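Side-chain contacts in flagellar hook-associated protein (Burkholderia pseudomallei, PDB 4UT1), which probably serves as a structural protein of the bacterial flagellum, at the junction between the hook and the filament: residues Ala218-Val223 and Tyr229-Ser234; Gly235-Val240 and Tyr246-Val251. All blocks are in the same frame, centred on the assembly; numbering follows the deposited sequence.

Interaction 1 of 2, residues Ala218-Val223 and Tyr229-Ser234; sequences AGVQVV and YSVFLS
The ring of Phe232 meets strand 220-223 with its edge. Val223 CG1 comes up to that edge near the ring plane, 3.6 Å from Phe232 CE1, and the carbonyl oxygen of Gln221 lies in plane beside CD1. The same methyl also rests on Ser230 CB, because chi1 of 41° swings Val223 CG1 between the backbone N and the carbonyl carbon. Gln221 runs obliquely past the phenyl group, its amide turned 66° from the ring, with CG 3.9 Å from Phe232 CB. Phe232 leans in addition on Pro238 of the next strand.

On the face that carries Val222 and Val231, helix 201-215 packs: Val211 touches both Val222 and Tyr229, the Tyr229 hydroxyl is hydrogen-bonded to Asp208, and Arg207 makes a cation-pi contact with the Tyr229 ring. Near Gly219, Leu233 CD2 reaches Ala218 CB, 3.8 Å away.

Two hydrogen-bonded antiparallel pairs, Gln221 with Phe232 and Val223 with Ser230, hold the backbones, with Val222 and Val231 as a non-hydrogen-bonded pair between them. Gln221 N bonds to Phe232 O at 2.7 Å. Beyond these pairs Ser234 N reaches Gly219 O at 2.9 Å. This is an antiparallel beta hairpin, whose first strand forms one margin of a six-stranded antiparallel meander packed on helices 201-215 and 134-193.

Interaction 2 of 2, residues Gly235-Val240 and Tyr246-Val251; sequences GGQPLV and YQLATV
Pro238 and Tyr246 make a CH-pi contact: Pro238 CG sits over one face of the ring, 3.8 Å from its centroid and 17° off the normal, shifted toward the phenol end so that its nearest ring atom is Tyr246 CZ. Closer to the backbone, Pro238 O lies 3.4 Å from Tyr246 CB.

Hydrogen bonding across the pair comes from Tyr246 N, which reaches Leu239 O at 2.8 Å. Within 235-240, Gln237 NE2 bonds to Pro238 O (2.8 Å) in the carbonyl plane and on a lone pair. A bend at chi2 (65°) folds the Gln237 amide over to that oxygen and brings NE2 within 3.7 Å of Tyr246 CD2, while OE1 is taken by Ser264. NE2 approaches the ring obliquely, with the amide and ring planes 62° apart.

The two strands belong to a beta hairpin, and the first is interrupted by a classic beta bulge in which Leu239 and Val240 both face Val231. The chain turns a corner there.

Apolar packing is carried by the two leucines, which cross at about a right angle with Leu239 CD2 4.0 Å from Leu248 CD1. Both are buried against helix 134-193, Leu239 on Thr180 and Leu248 on Ile176.

Interactions 1 and 2 follow each other along the chain as two successive hairpins, their centres about 10 Å apart. They share one antiparallel sheet, whose strands run in chain order from 220-225 to 277-278, and strands 228-233 and 238-241 are neighbours in it. Val231 joins the two, with its O probably bonded to Leu239 N (2.6 Å) and its N to Val240 O (2.7 Å). Helix 201-215 borders interaction 1, while the long helix 134-193 borders both, through Asn187 in interaction 1 and through Thr180 and Ile176 in interaction 2. Both fall within the sequence range of the FlgK helical domain, adding a beta element to that mainly helical part.

Interaction 1 of 2, residues Ala218-Val223 and Tyr229-Ser234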
loop_
_atom_site.group_PDB
_atom_site.type_symbol
_atom_site.label_atom_id
_atom_site.label_comp_id
_atom_site.label_asym_id
_atom_site.label_seq_id
_atom_site.Cartn_x
_atom_site.Cartn_y
_atom_site.Cartn_z
ATOM N N ALA A 218 23.659 -1.275 -21.591
ATOM C CA ALA A 218 23.049 0.045 -21.521
ATOM C C ALA A 218 22.788 0.590 -22.909
ATOM O O ALA A 218 23.466 0.229 -23.865
ATOM C CB ALA A 218 23.939 1.016 -20.733
ATOM N N GLY A 219 21.806 1.475 -23.006
ATOM C CA GLY A 219 21.493 2.126 -24.260
ATOM C C GLY A 219 22.596 3.101 -24.602
ATOM O O GLY A 219 22.837 4.058 -23.868
ATOM N N VAL A 220 23.280 2.836 -25.708
ATOM C CA VAL A 220 24.376 3.685 -26.147
ATOM C C VAL A 220 24.249 4.066 -27.611
ATOM O O VAL A 220 23.717 3.307 -28.428
ATOM C CB VAL A 220 25.736 3.000 -25.941
ATOM C CG1 VAL A 220 25.964 2.716 -24.460
ATOM C CG2 VAL A 220 25.827 1.723 -26.771
ATOM N N GLN A 221 24.743 5.254 -27.933
ATOM C CA GLN A 221 24.859 5.693 -29.310
ATOM C C GLN A 221 26.315 6.076 -29.584
ATOM O O GLN A 221 26.934 6.820 -28.815
ATOM C CB GLN A 221 23.929 6.864 -29.584
ATOM C CG GLN A 221 24.254 8.095 -28.763
ATOM C CD GLN A 221 23.202 9.176 -28.886
ATOM O OE1 GLN A 221 22.118 9.071 -28.309
ATOM N NE2 GLN A 221 23.515 10.226 -29.642
ATOM N N VAL A 222 26.865 5.543 -30.667
ATOM C CA VAL A 222 28.237 5.845 -31.035
ATOM C C VAL A 222 28.239 6.867 -32.156
ATOM O O VAL A 222 27.303 6.926 -32.953
ATOM C CB VAL A 222 29.004 4.593 -31.480
ATOM C CG1 VAL A 222 28.432 3.363 -30.804
ATOM C CG2 VAL A 222 28.955 4.447 -32.997
ATOM N N VAL A 223 29.280 7.686 -32.208
ATOM C CA VAL A 223 29.432 8.620 -33.311
ATOM C C VAL A 223 30.884 8.646 -33.793
ATOM O O VAL A 223 31.818 8.650 -32.988
ATOM C CB VAL A 223 28.984 10.032 -32.921
ATOM C CG1 VAL A 223 29.460 10.376 -31.518
ATOM C CG2 VAL A 223 29.492 11.043 -33.936
ATOM N N TYR A 229 35.723 6.425 -32.111
ATOM C CA TYR A 229 34.360 6.192 -31.638
ATOM C C TYR A 229 34.099 7.050 -30.403
ATOM O O TYR A 229 34.652 6.782 -29.340
ATOM C CB TYR A 229 34.128 4.718 -31.263
ATOM C CG TYR A 229 33.857 3.736 -32.386
ATOM C CD1 TYR A 229 33.883 4.125 -33.719
ATOM C CD2 TYR A 229 33.566 2.402 -32.095
ATOM C CE1 TYR A 229 33.635 3.210 -34.732
ATOM C CE2 TYR A 229 33.316 1.485 -33.093
ATOM C CZ TYR A 229 33.348 1.892 -34.412
ATOM O OH TYR A 229 33.102 0.972 -35.411
ATOM N N SER A 230 33.267 8.076 -30.517
ATOM C CA SER A 230 32.722 8.676 -29.309
ATOM C C SER A 230 31.476 7.885 -28.913
ATOM O O SER A 230 30.686 7.515 -29.772
ATOM C CB SER A 230 32.392 10.151 -29.513
ATOM O OG SER A 230 33.580 10.923 -29.549
ATOM N N VAL A 231 31.312 7.610 -27.625
ATOM C CA VAL A 231 30.166 6.817 -27.170
ATOM C C VAL A 231 29.394 7.548 -26.091
ATOM O O VAL A 231 29.977 8.092 -25.147
ATOM C CB VAL A 231 30.593 5.432 -26.638
ATOM C CG1 VAL A 231 29.355 4.585 -26.323
ATOM C CG2 VAL A 231 31.467 4.724 -27.647
ATOM N N PHE A 232 28.071 7.553 -26.237
ATOM C CA PHE A 232 27.192 8.254 -25.318
ATOM C C PHE A 232 26.052 7.354 -24.871
ATOM O O PHE A 232 25.551 6.542 -25.654
ATOM C CB PHE A 232 26.600 9.504 -25.966
ATOM C CG PHE A 232 27.619 10.507 -26.403
ATOM C CD1 PHE A 232 28.274 10.362 -27.614
ATOM C CD2 PHE A 232 27.904 11.608 -25.611
ATOM C CE1 PHE A 232 29.216 11.299 -28.022
ATOM C CE2 PHE A 232 28.838 12.544 -26.008
ATOM C CZ PHE A 232 29.494 12.392 -27.216
ATOM N N LEU A 233 25.658 7.505 -23.615
ATOM C CA LEU A 233 24.400 6.927 -23.143
ATOM C C LEU A 233 23.270 7.605 -23.888
ATOM O O LEU A 233 23.380 8.777 -24.253
ATOM C CB LEU A 233 24.239 7.106 -21.633
ATOM C CG LEU A 233 25.079 6.163 -20.769
ATOM C CD1 LEU A 233 24.990 6.564 -19.312
ATOM C CD2 LEU A 233 24.654 4.711 -20.954
ATOM N N SER A 234 22.180 6.877 -24.111
ATOM C CA SER A 234 21.065 7.402 -24.889
ATOM C C SER A 234 20.612 8.751 -24.359
ATOM O O SER A 234 20.144 9.596 -25.117
ATOM C CB SER A 234 19.890 6.420 -24.883
ATOM O OG SER A 234 20.270 5.153 -25.390
#

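Interaction 2 of 2, residues Gly235-Val240 and Tyr246-Val251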
loop_
_atom_site.group_PDB
_atom_site.type_symbol
_atom_site.label_atom_id
_atom_site.label_comp_id
_atom_site.label_asym_id
_atom_site.label_seq_id
_atom_site.Cartn_x
_atom_site.Cartn_y
_atom_site.Cartn_z
ATOM N N GLY A 235 20.771 8.955 -23.054
ATOM C CA GLY A 235 20.330 10.178 -22.406
ATOM C C GLY A 235 21.284 11.339 -22.574
ATOM O O GLY A 235 20.978 12.458 -22.168
ATOM N N GLY A 236 22.452 11.072 -23.151
ATOM C CA GLY A 236 23.407 12.124 -23.464
ATOM C C GLY A 236 24.749 12.034 -22.759
ATOM O O GLY A 236 25.723 12.643 -23.196
ATOM N N GLN A 237 24.802 11.284 -21.662
ATOM C CA GLN A 237 26.019 11.173 -20.860
ATOM C C GLN A 237 27.139 10.539 -21.679
ATOM O O GLN A 237 26.986 9.436 -22.194
ATOM C CB GLN A 237 25.741 10.359 -19.585
ATOM C CG GLN A 237 26.980 9.904 -18.825
ATOM C CD GLN A 237 27.781 11.050 -18.262
ATOM O OE1 GLN A 237 27.236 11.948 -17.621
ATOM N NE2 GLN A 237 29.087 11.029 -18.497
ATOM N N PRO A 238 28.267 11.249 -21.832
ATOM C CA PRO A 238 29.367 10.617 -22.566
ATOM C C PRO A 238 29.933 9.405 -21.824
ATOM O O PRO A 238 30.012 9.417 -20.593
ATOM C CB PRO A 238 30.417 11.733 -22.672
ATOM C CG PRO A 238 30.098 12.673 -21.566
ATOM C CD PRO A 238 28.601 12.605 -21.362
ATOM N N LEU A 239 30.317 8.377 -22.572
ATOM C CA LEU A 239 31.003 7.223 -22.008
ATOM C C LEU A 239 32.425 7.133 -22.546
ATOM O O LEU A 239 33.359 6.782 -21.822
ATOM C CB LEU A 239 30.258 5.937 -22.332
ATOM C CG LEU A 239 28.882 5.782 -21.675
ATOM C CD1 LEU A 239 28.371 4.410 -22.016
ATOM C CD2 LEU A 239 28.958 5.994 -20.157
ATOM N N VAL A 240 32.564 7.427 -23.832
ATOM C CA VAL A 240 33.876 7.475 -24.480
ATOM C C VAL A 240 33.969 8.722 -25.336
ATOM O O VAL A 240 33.063 9.028 -26.112
ATOM C CB VAL A 240 34.142 6.252 -25.376
ATOM C CG1 VAL A 240 35.472 6.430 -26.125
ATOM C CG2 VAL A 240 34.147 4.969 -24.567
ATOM N N TYR A 246 34.636 7.656 -19.484
ATOM C CA TYR A 246 33.978 8.142 -18.281
ATOM C C TYR A 246 33.525 6.967 -17.416
ATOM O O TYR A 246 32.987 5.990 -17.928
ATOM C CB TYR A 246 32.766 9.010 -18.631
ATOM C CG TYR A 246 33.056 10.364 -19.243
ATOM C CD1 TYR A 246 33.587 10.476 -20.519
ATOM C CD2 TYR A 246 32.753 11.538 -18.555
ATOM C CE1 TYR A 246 33.839 11.709 -21.084
ATOM C CE2 TYR A 246 33.000 12.781 -19.116
ATOM C CZ TYR A 246 33.539 12.859 -20.383
ATOM O OH TYR A 246 33.787 14.085 -20.957
ATOM N N GLN A 247 33.730 7.073 -16.109
ATOM C CA GLN A 247 33.345 6.018 -15.183
ATOM C C GLN A 247 31.954 6.237 -14.610
ATOM O O GLN A 247 31.651 7.314 -14.132
ATOM C CB GLN A 247 34.345 5.926 -14.033
ATOM C CG GLN A 247 35.470 4.942 -14.271
ATOM C CD GLN A 247 35.869 4.221 -12.999
ATOM O OE1 GLN A 247 36.128 3.012 -13.006
ATOM N NE2 GLN A 247 35.914 4.959 -11.892
ATOM N N LEU A 248 31.119 5.209 -14.658
ATOM C CA LEU A 248 29.845 5.249 -13.956
ATOM C C LEU A 248 30.027 4.599 -12.597
ATOM O O LEU A 248 30.954 3.805 -12.398
ATOM C CB LEU A 248 28.750 4.527 -14.747
ATOM C CG LEU A 248 28.520 5.018 -16.179
ATOM C CD1 LEU A 248 27.486 4.163 -16.875
ATOM C CD2 LEU A 248 28.122 6.514 -16.208
ATOM N N ALA A 249 29.146 4.930 -11.659
ATOM C CA ALA A 249 29.119 4.230 -10.387
ATOM C C ALA A 249 27.681 4.023 -9.931
ATOM O O ALA A 249 26.765 4.709 -10.394
ATOM C CB ALA A 249 29.907 4.992 -9.335
ATOM N N THR A 250 27.482 3.066 -9.035
ATOM C CA THR A 250 26.220 2.982 -8.318
ATOM C C THR A 250 26.420 3.590 -6.934
ATOM O O THR A 250 27.461 3.404 -6.296
ATOM C CB THR A 250 25.694 1.534 -8.174
ATOM O OG1 THR A 250 26.672 0.723 -7.518
ATOM C CG2 THR A 250 25.351 0.920 -9.526
ATOM N N VAL A 251 25.419 4.335 -6.485
ATOM C CA VAL A 251 25.388 4.860 -5.134
ATOM C C VAL A 251 23.934 4.778 -4.654
ATOM O O VAL A 251 23.022 4.605 -5.464
ATOM C CB VAL A 251 25.890 6.315 -5.066
ATOM C CG1 VAL A 251 27.313 6.409 -5.594
ATOM C CG2 VAL A 251 24.979 7.209 -5.871
#